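Local coordinates for sorbitol-6-phosphate dehydrogenase (Erwinia amylovora CFBP1430, PDB 5O3Z), which catalyses the NAD-dependent oxidation of sorbitol 6-phosphate to fructose 6-phosphate, as a member of the short-chain dehydrogenase/reductase family, at residues A74-V79 with R125-L130; V118-C123 with G167-L172; S185-N190 with S253-G258. All blocks are in the same frame, centred on the assembly; numbering follows the deposited sequence.

Contact 1: A74-V79 with R125-L130; sequences ALARAV and REFSKL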
loop_
_atom_site.group_PDB
_atom_site.type_symbol
_atom_site.label_atom_id
_atom_site.label_comp_id
_atom_site.label_asym_id
_atom_site.label_seq_id
_atom_site.Cartn_x
_atom_site.Cartn_y
_atom_site.Cartn_z
ATOM N N ALA A 74 0.666 -19.420 -31.534
ATOM C CA ALA A 74 -0.226 -19.777 -32.652
ATOM C C ALA A 74 -1.573 -19.076 -32.507
ATOM O O ALA A 74 -2.200 -18.682 -33.519
ATOM C CB ALA A 74 -0.417 -21.297 -32.781
ATOM N N LEU A 75 -2.035 -18.923 -31.263
ATOM C CA LEU A 75 -3.296 -18.215 -31.004
ATOM C C LEU A 75 -3.224 -16.825 -31.510
ATOM O O LEU A 75 -4.130 -16.359 -32.207
ATOM C CB LEU A 75 -3.660 -18.226 -29.514
ATOM C CG LEU A 75 -4.911 -17.440 -29.068
ATOM C CD1 LEU A 75 -6.160 -18.216 -29.398
ATOM C CD2 LEU A 75 -4.821 -17.090 -27.593
ATOM N N ALA A 76 -2.097 -16.147 -31.261
ATOM C CA ALA A 76 -1.915 -14.804 -31.765
ATOM C C ALA A 76 -1.924 -14.760 -33.264
ATOM O O ALA A 76 -2.545 -13.873 -33.876
ATOM C CB ALA A 76 -0.651 -14.192 -31.244
ATOM N N ARG A 77 -1.228 -15.692 -33.901
ATOM C CA ARG A 77 -1.314 -15.776 -35.411
ATOM C C ARG A 77 -2.772 -15.985 -35.883
ATOM O O ARG A 77 -3.238 -15.267 -36.737
ATOM C CB ARG A 77 -0.376 -16.864 -35.983
ATOM C CG ARG A 77 1.061 -16.383 -36.058
ATOM C CD ARG A 77 2.028 -17.306 -36.800
ATOM N NE ARG A 77 1.908 -18.678 -36.310
ATOM C CZ ARG A 77 2.593 -19.217 -35.295
ATOM N NH1 ARG A 77 3.514 -18.517 -34.599
ATOM N NH2 ARG A 77 2.361 -20.482 -34.965
ATOM N N ALA A 78 -3.487 -16.895 -35.234
ATOM C CA ALA A 78 -4.858 -17.204 -35.575
ATOM C C ALA A 78 -5.811 -16.016 -35.417
ATOM O O ALA A 78 -6.648 -15.717 -36.287
ATOM C CB ALA A 78 -5.337 -18.371 -34.730
ATOM N N VAL A 79 -5.691 -15.297 -34.310
ATOM C CA VAL A 79 -6.502 -14.110 -34.128
ATOM C C VAL A 79 -6.168 -13.051 -35.157
ATOM O O VAL A 79 -7.084 -12.431 -35.656
ATOM C CB VAL A 79 -6.361 -13.513 -32.672
ATOM C CG1 VAL A 79 -7.124 -12.212 -32.551
ATOM C CG2 VAL A 79 -6.891 -14.481 -31.628
ATOM N N ARG A 125 2.860 -10.690 -23.808
ATOM C CA ARG A 125 3.959 -10.597 -24.762
ATOM C C ARG A 125 3.470 -10.606 -26.195
ATOM O O ARG A 125 3.823 -9.720 -26.974
ATOM C CB ARG A 125 4.989 -11.740 -24.603
ATOM C CG ARG A 125 6.264 -11.454 -25.417
ATOM C CD ARG A 125 7.362 -12.451 -25.156
ATOM N NE ARG A 125 7.022 -13.767 -25.700
ATOM C CZ ARG A 125 7.672 -14.894 -25.419
ATOM N NH1 ARG A 125 8.693 -14.905 -24.542
ATOM N NH2 ARG A 125 7.283 -16.016 -25.992
ATOM N N GLU A 126 2.725 -11.635 -26.544
ATOM C CA GLU A 126 2.352 -11.876 -27.955
ATOM C C GLU A 126 1.310 -10.923 -28.488
ATOM O O GLU A 126 1.392 -10.503 -29.664
ATOM C CB GLU A 126 1.897 -13.322 -28.187
ATOM C CG GLU A 126 2.949 -14.360 -27.818
ATOM C CD GLU A 126 4.245 -14.187 -28.618
ATOM O OE1 GLU A 126 4.143 -14.111 -29.850
ATOM O OE2 GLU A 126 5.364 -14.092 -28.048
ATOM N N PHE A 127 0.367 -10.521 -27.637
ATOM C CA PHE A 127 -0.603 -9.543 -28.065
ATOM C C PHE A 127 -0.178 -8.153 -27.989
ATOM O O PHE A 127 -0.562 -7.387 -28.848
ATOM C CB PHE A 127 -1.886 -9.781 -27.381
ATOM C CG PHE A 127 -2.528 -11.042 -27.811
ATOM C CD1 PHE A 127 -3.192 -11.111 -29.052
ATOM C CD2 PHE A 127 -2.418 -12.175 -27.043
ATOM C CE1 PHE A 127 -3.807 -12.317 -29.433
ATOM C CE2 PHE A 127 -3.013 -13.376 -27.424
ATOM C CZ PHE A 127 -3.700 -13.439 -28.616
ATOM N N SER A 128 0.667 -7.767 -27.029
ATOM C CA SER A 128 1.356 -6.471 -27.147
ATOM C C SER A 128 2.110 -6.251 -28.446
ATOM O O SER A 128 2.123 -5.114 -28.963
ATOM C CB SER A 128 2.318 -6.176 -25.986
ATOM O OG SER A 128 3.389 -7.090 -25.833
ATOM N N LYS A 129 2.785 -7.280 -28.977
ATOM C CA LYS A 129 3.503 -7.131 -30.253
ATOM C C LYS A 129 2.527 -6.747 -31.371
ATOM O O LYS A 129 2.833 -5.882 -32.199
ATOM C CB LYS A 129 4.168 -8.450 -30.675
ATOM C CG LYS A 129 5.373 -8.851 -29.865
ATOM C CD LYS A 129 5.515 -10.380 -29.920
ATOM C CE LYS A 129 6.940 -10.854 -29.928
ATOM N NZ LYS A 129 7.489 -10.741 -31.299
ATOM N N LEU A 130 1.375 -7.384 -31.399
ATOM C CA LEU A 130 0.332 -7.062 -32.409
ATOM C C LEU A 130 -0.144 -5.630 -32.251
ATOM O O LEU A 130 -0.461 -4.935 -33.257
ATOM C CB LEU A 130 -0.862 -8.036 -32.361
ATOM C CG LEU A 130 -0.616 -9.502 -32.822
ATOM C CD1 LEU A 130 -1.893 -10.354 -32.685
ATOM C CD2 LEU A 130 -0.112 -9.582 -34.251
#
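Ala76 and Glu126 mark where helices 69-83 and 106-133 come nearest, CA to CA 6.4 Å, with the segment axes 9.7 Å apart and running in roughly the same direction at a crossing angle of -32°. Phe127 is the large side chain of the contact and reaches from helix 106-133 to the backbone of Ala76. Its CG stands anti to the carbonyl carbon (chi1 -68°), which carries the ring across the gap between the helices. The ring then presents different parts of itself to three residues. The methyl of Ala76 lies over one face, displaced toward the rim, and CZ of Phe127 is 3.9 Å from Ala76 CA, so the small residue lets the ring come right up to the main chain. Leu75 crosses the phenylalanine at about a right angle and brings CD2 to the ring edge, in its plane, 4.0 Å from CZ. Val79, one turn on from Leu75, sets its CB near the ring plane at the edge carrying CE1.

Both helices pack on the same face of the parallel Rossmann sheet: Leu75 and Val79 rest on Phe62 of strand 59-63, and Phe127 joins Val79 on Val10 of strand 8-12. Farther along helix 106-133, Leu130 points CD1 at the carbonyl oxygen of Ala76, a van der Waals approach of 3.8 Å. Glu126 takes part mainly through its CB, 4.1 Å from Ala76 CB. Bent at chi2, it turns its carboxylate to the neighbouring Arg125, whose NE forms a salt bridge with OE2 at 2.9 Å, close to the guanidinium plane. The same guanidinium also pairs with Glu69 at the start of helix 69-83 and donates from NH1 to Phe104 O of the second subunit.

Contact 2: V118-C123 with G167-L172; sequences VGYFLC and GLTQSL
Tyr120 spans the space between helices 106-133 and 156-176 and joins its hydroxyl to Thr169, OH to OG1 2.7 Å, a hydrogen bond in which either oxygen could be the donor. The tyrosine is extended away from its own helix, CG anti to the backbone N (chi1 174°), and OG1 meets the ring at its edge, in the ring plane. Thr169 offers that oxygen because OG1 stands anti to the carbonyl carbon (chi1 -77°), while its methyl CG2 is the branch anti to the backbone N. The stronger partner of OG1 is Ser185 OG on strand 182-188, so OG1 is shared between the tyrosine and serine hydroxyls and links the helix pair to that strand.

Leu168 is stretched out like the tyrosine, and the two side chains slide past each other in opposite directions, Leu168 CD2 lying 3.7 Å from Tyr120 CD2. That same methyl reaches beyond the ring to the opposing backbone, 3.7 Å from Phe121 CA and 3.8 Å from its CB. The two helices run nearly parallel (18°), with segment axes 11.0 Å apart, a separation wide enough to hold these side chains between them.

In short-chain dehydrogenases these two long helices form, with their counterparts from a neighbouring subunit, a four-helix bundle. The same pairing is evident here: Phe121 stacks its ring on Phe109 of the second subunit, Val118 packs on Leu113 there, and Ser171 bonds to the backbone of Ser152 in that chain. On the inner side, Tyr120, Thr169 and Leu172 all rest against Val183 of the sheet. Leu172, a turn beyond Leu168, directs CD1 obliquely at the phenol end of the tyrosine, 3.9 Å from CZ, so the ring is bordered by leucine methyls near both its root and its hydroxyl.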
loop_
_atom_site.group_PDB
_atom_site.type_symbol
_atom_site.label_atom_id
_atom_site.label_comp_id
_atom_site.label_asym_id
_atom_site.label_seq_id
_atom_site.Cartn_x
_atom_site.Cartn_y
_atom_site.Cartn_z
ATOM N N VAL A 118 2.674 -17.379 -15.663
ATOM C CA VAL A 118 3.397 -17.509 -16.912
ATOM C C VAL A 118 2.431 -17.338 -18.136
ATOM O O VAL A 118 2.785 -16.742 -19.156
ATOM C CB VAL A 118 4.127 -18.867 -16.971
ATOM C CG1 VAL A 118 4.581 -19.195 -18.377
ATOM C CG2 VAL A 118 5.278 -18.889 -15.984
ATOM N N GLY A 119 1.220 -17.835 -18.004
ATOM C CA GLY A 119 0.209 -17.631 -19.039
ATOM C C GLY A 119 -0.045 -16.173 -19.275
ATOM O O GLY A 119 -0.203 -15.740 -20.412
ATOM N N TYR A 120 -0.022 -15.395 -18.186
ATOM C CA TYR A 120 -0.297 -13.984 -18.295
ATOM C C TYR A 120 0.831 -13.303 -18.997
ATOM O O TYR A 120 0.600 -12.442 -19.830
ATOM C CB TYR A 120 -0.672 -13.383 -16.926
ATOM C CG TYR A 120 -0.855 -11.848 -16.876
ATOM C CD1 TYR A 120 -1.424 -11.134 -17.923
ATOM C CD2 TYR A 120 -0.581 -11.144 -15.711
ATOM C CE1 TYR A 120 -1.597 -9.746 -17.860
ATOM C CE2 TYR A 120 -0.742 -9.755 -15.620
ATOM C CZ TYR A 120 -1.284 -9.072 -16.689
ATOM O OH TYR A 120 -1.485 -7.740 -16.636
ATOM N N PHE A 121 2.073 -13.703 -18.695
ATOM C CA PHE A 121 3.265 -13.178 -19.352
ATOM C C PHE A 121 3.211 -13.585 -20.865
ATOM O O PHE A 121 3.334 -12.755 -21.726
ATOM C CB PHE A 121 4.516 -13.725 -18.600
ATOM C CG PHE A 121 5.765 -13.701 -19.373
ATOM C CD1 PHE A 121 6.517 -12.582 -19.464
ATOM C CD2 PHE A 121 6.171 -14.842 -20.078
ATOM C CE1 PHE A 121 7.685 -12.566 -20.210
ATOM C CE2 PHE A 121 7.319 -14.857 -20.810
ATOM C CZ PHE A 121 8.101 -13.717 -20.874
ATOM N N LEU A 122 2.953 -14.854 -21.172
ATOM C CA LEU A 122 2.957 -15.203 -22.600
ATOM C C LEU A 122 1.941 -14.440 -23.449
ATOM O O LEU A 122 2.315 -13.830 -24.498
ATOM C CB LEU A 122 2.841 -16.660 -22.792
ATOM C CG LEU A 122 4.097 -17.363 -22.311
ATOM C CD1 LEU A 122 3.699 -18.807 -22.117
ATOM C CD2 LEU A 122 5.213 -17.113 -23.313
ATOM N N CYS A 123 0.707 -14.434 -22.985
ATOM C CA CYS A 123 -0.382 -13.665 -23.606
ATOM C C CYS A 123 -0.134 -12.200 -23.719
ATOM O O CYS A 123 -0.376 -11.622 -24.781
ATOM C CB CYS A 123 -1.742 -13.993 -22.963
ATOM S SG CYS A 123 -2.110 -15.761 -23.244
ATOM N N GLY A 167 2.803 -7.402 -9.869
ATOM C CA GLY A 167 4.167 -7.045 -10.317
ATOM C C GLY A 167 4.331 -7.042 -11.835
ATOM O O GLY A 167 4.903 -6.117 -12.410
ATOM N N LEU A 168 3.827 -8.105 -12.462
ATOM C CA LEU A 168 3.886 -8.172 -13.935
ATOM C C LEU A 168 3.072 -7.054 -14.584
ATOM O O LEU A 168 3.588 -6.331 -15.431
ATOM C CB LEU A 168 3.446 -9.541 -14.439
ATOM C CG LEU A 168 3.503 -9.672 -15.946
ATOM C CD1 LEU A 168 4.870 -9.345 -16.522
ATOM C CD2 LEU A 168 3.092 -11.027 -16.339
ATOM N N THR A 169 1.853 -6.818 -14.069
ATOM C CA THR A 169 1.030 -5.669 -14.489
ATOM C C THR A 169 1.777 -4.329 -14.391
ATOM O O THR A 169 1.692 -3.543 -15.315
ATOM C CB THR A 169 -0.328 -5.594 -13.733
ATOM O OG1 THR A 169 -1.282 -6.528 -14.224
ATOM C CG2 THR A 169 -0.907 -4.225 -13.803
ATOM N N GLN A 170 2.548 -4.043 -13.334
ATOM C CA GLN A 170 3.227 -2.771 -13.248
ATOM C C GLN A 170 4.417 -2.677 -14.238
ATOM O O GLN A 170 4.617 -1.636 -14.875
ATOM C CB GLN A 170 3.683 -2.478 -11.782
ATOM C CG GLN A 170 2.527 -2.387 -10.824
ATOM C CD GLN A 170 2.986 -2.032 -9.408
ATOM O OE1 GLN A 170 4.092 -1.610 -9.216
ATOM N NE2 GLN A 170 2.104 -2.229 -8.452
ATOM N N SER A 171 5.241 -3.724 -14.317
ATOM C CA SER A 171 6.330 -3.754 -15.258
ATOM C C SER A 171 5.780 -3.633 -16.711
ATOM O O SER A 171 6.353 -2.894 -17.512
ATOM C CB SER A 171 7.133 -5.056 -15.187
ATOM O OG SER A 171 8.038 -5.020 -14.101
ATOM N N LEU A 172 4.761 -4.435 -17.044
ATOM C CA LEU A 172 4.098 -4.300 -18.385
ATOM C C LEU A 172 3.690 -2.862 -18.698
ATOM O O LEU A 172 3.945 -2.328 -19.800
ATOM C CB LEU A 172 2.832 -5.147 -18.467
ATOM C CG LEU A 172 3.056 -6.675 -18.491
ATOM C CD1 LEU A 172 1.824 -7.510 -18.498
ATOM C CD2 LEU A 172 3.927 -7.040 -19.663
#

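Contact 3: S185-N190 with S253-G258; sequences SLMLGN and SINVTG
Met187 folds its side chain over the neighbouring strand, with SD and CG each 3.8 Å from Ser253 CB and with its CB 3.6 Å from Asn255 ND2. Its chi1 of -31° departs from a staggered value, a sign of some strain, and two further bends turn the thioether back along Ser253. On the other face of the sheet the aliphatic residues pair side by side and point the same way: Leu186 CD2 touches Ile254 CB at 3.9 Å, and Leu188 CD2 lies against Val256. That face is covered by helix 231-242, whereas Met187 and Ser253 meet Val166 of helix 156-176, so the two strands sit between helices in the sandwich of the Rossmann fold.

The strands are parallel, and four backbone bonds join them, from Ile254 N to Ser185 O (2.8 Å) through to Gly189 N to Val256 O (2.9 Å). The last has its donor just past strand 182-188 and its acceptor on the final residue of strand 253-256. The methyl of Thr257 approaches Met187 O to 3.4 Å. Asn255 OD1 accepts a hydrogen bond from NE2 of Gln252 in the third subunit, while its buried ND2 has no polar partner in the model. Backbone bonding thus fixes the register, apolar packing fills the helix 231-242 side, and the amide of Asn255 carries this last strand into the subunit interface, with one amide nitrogen left facing methionine carbons.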
loop_
_atom_site.group_PDB
_atom_site.type_symbol
_atom_site.label_atom_id
_atom_site.label_comp_id
_atom_site.label_asym_id
_atom_site.label_seq_id
_atom_site.Cartn_x
_atom_site.Cartn_y
_atom_site.Cartn_z
ATOM N N SER A 185 -4.760 -4.844 -13.291
ATOM C CA SER A 185 -5.184 -6.063 -12.679
ATOM C C SER A 185 -6.432 -5.738 -11.874
ATOM O O SER A 185 -6.487 -4.709 -11.129
ATOM C CB SER A 185 -4.054 -6.627 -11.802
ATOM O OG SER A 185 -3.037 -7.260 -12.583
ATOM N N LEU A 186 -7.443 -6.586 -12.001
ATOM C CA LEU A 186 -8.694 -6.390 -11.293
ATOM C C LEU A 186 -8.747 -7.282 -10.125
ATOM O O LEU A 186 -8.720 -8.493 -10.287
ATOM C CB LEU A 186 -9.929 -6.682 -12.198
ATOM C CG LEU A 186 -10.135 -5.889 -13.470
ATOM C CD1 LEU A 186 -11.570 -6.085 -14.019
ATOM C CD2 LEU A 186 -9.804 -4.396 -13.246
ATOM N N MET A 187 -8.810 -6.714 -8.912
ATOM C CA MET A 187 -8.719 -7.508 -7.745
ATOM C C MET A 187 -10.086 -7.884 -7.260
ATOM O O MET A 187 -10.713 -7.203 -6.462
ATOM C CB MET A 187 -7.818 -6.799 -6.682
ATOM C CG MET A 187 -6.705 -5.944 -7.283
ATOM S SD MET A 187 -5.489 -6.886 -8.251
ATOM C CE MET A 187 -4.653 -7.841 -6.954
ATOM N N LEU A 188 -10.588 -9.018 -7.691
ATOM C CA LEU A 188 -11.968 -9.396 -7.353
ATOM C C LEU A 188 -12.145 -9.888 -5.977
ATOM O O LEU A 188 -11.282 -10.573 -5.426
ATOM C CB LEU A 188 -12.464 -10.503 -8.298
ATOM C CG LEU A 188 -12.330 -10.145 -9.789
ATOM C CD1 LEU A 188 -12.994 -11.217 -10.605
ATOM C CD2 LEU A 188 -12.794 -8.766 -10.222
ATOM N N GLY A 189 -13.307 -9.598 -5.369
ATOM C CA GLY A 189 -13.709 -10.289 -4.168
ATOM C C GLY A 189 -14.239 -11.663 -4.569
ATOM O O GLY A 189 -13.995 -12.118 -5.683
ATOM N N ASN A 190 -15.004 -12.274 -3.689
ATOM C CA ASN A 190 -15.455 -13.641 -3.832
ATOM C C ASN A 190 -16.712 -13.692 -4.701
ATOM O O ASN A 190 -17.661 -12.937 -4.462
ATOM C CB ASN A 190 -15.803 -14.235 -2.465
ATOM C CG ASN A 190 -14.610 -14.349 -1.525
ATOM O OD1 ASN A 190 -13.606 -14.997 -1.851
ATOM N ND2 ASN A 190 -14.772 -13.841 -0.289
ATOM N N SER A 253 -3.937 -1.824 -9.649
ATOM C CA SER A 253 -4.654 -2.917 -9.022
ATOM C C SER A 253 -5.951 -2.330 -8.615
ATOM O O SER A 253 -5.988 -1.539 -7.668
ATOM C CB SER A 253 -3.879 -3.446 -7.816
ATOM O OG SER A 253 -2.563 -3.862 -8.164
ATOM N N ILE A 254 -7.032 -2.639 -9.344
ATOM C CA ILE A 254 -8.329 -2.009 -9.135
ATOM C C ILE A 254 -9.185 -2.921 -8.266
ATOM O O ILE A 254 -9.504 -4.024 -8.639
ATOM C CB ILE A 254 -9.018 -1.793 -10.490
ATOM C CG1 ILE A 254 -8.257 -0.860 -11.387
ATOM C CG2 ILE A 254 -10.402 -1.286 -10.295
ATOM C CD1 ILE A 254 -7.762 0.488 -10.801
ATOM N N ASN A 255 -9.518 -2.506 -7.051
ATOM C CA ASN A 255 -10.281 -3.351 -6.200
ATOM C C ASN A 255 -11.730 -3.403 -6.624
ATOM O O ASN A 255 -12.324 -2.359 -6.966
ATOM C CB ASN A 255 -10.194 -2.846 -4.751
ATOM C CG ASN A 255 -8.799 -2.928 -4.202
ATOM O OD1 ASN A 255 -8.257 -1.964 -3.621
ATOM N ND2 ASN A 255 -8.202 -4.018 -4.403
ATOM N N VAL A 256 -12.321 -4.585 -6.528
ATOM C CA VAL A 256 -13.728 -4.782 -6.823
ATOM C C VAL A 256 -14.178 -5.702 -5.764
ATOM O O VAL A 256 -14.372 -6.945 -5.968
ATOM C CB VAL A 256 -13.904 -5.409 -8.239
ATOM C CG1 VAL A 256 -15.364 -5.498 -8.592
ATOM C CG2 VAL A 256 -13.188 -4.554 -9.282
ATOM N N THR A 257 -14.308 -5.127 -4.556
ATOM C CA THR A 257 -14.373 -5.948 -3.358
ATOM C C THR A 257 -15.494 -5.583 -2.394
ATOM O O THR A 257 -15.575 -6.157 -1.314
ATOM C CB THR A 257 -13.044 -5.984 -2.515
ATOM O OG1 THR A 257 -12.828 -4.739 -1.762
ATOM C CG2 THR A 257 -11.784 -6.413 -3.327
ATOM N N GLY A 258 -16.371 -4.668 -2.782
ATOM C CA GLY A 258 -17.428 -4.167 -1.841
ATOM C C GLY A 258 -16.873 -3.544 -0.597
ATOM O O GLY A 258 -17.507 -3.577 0.471
#

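The three contacts trace a path across the Rossmann fold, from the side of the early strands to the sheet edge formed by 253-256. Contacts 1 and 2, with centres 14 Å apart, share helix 106-133: its earlier segment, 118-123, meets helix 156-176 and the next, 125-130, meets helix 69-83, so their segments alternate along the chain. Contact 3 opens only after contact 2 has closed, but the two touch where Ser185 OG meets Thr169 OG1. Contacts 1 and 3 are 27 Å apart, centre to centre, on opposite sides of the chain's centre. Subunit interfaces follow the same path, the second subunit bordering contacts 1 and 2 and the third reaching contacts 2 and 3, which ties the fold to its tetramer.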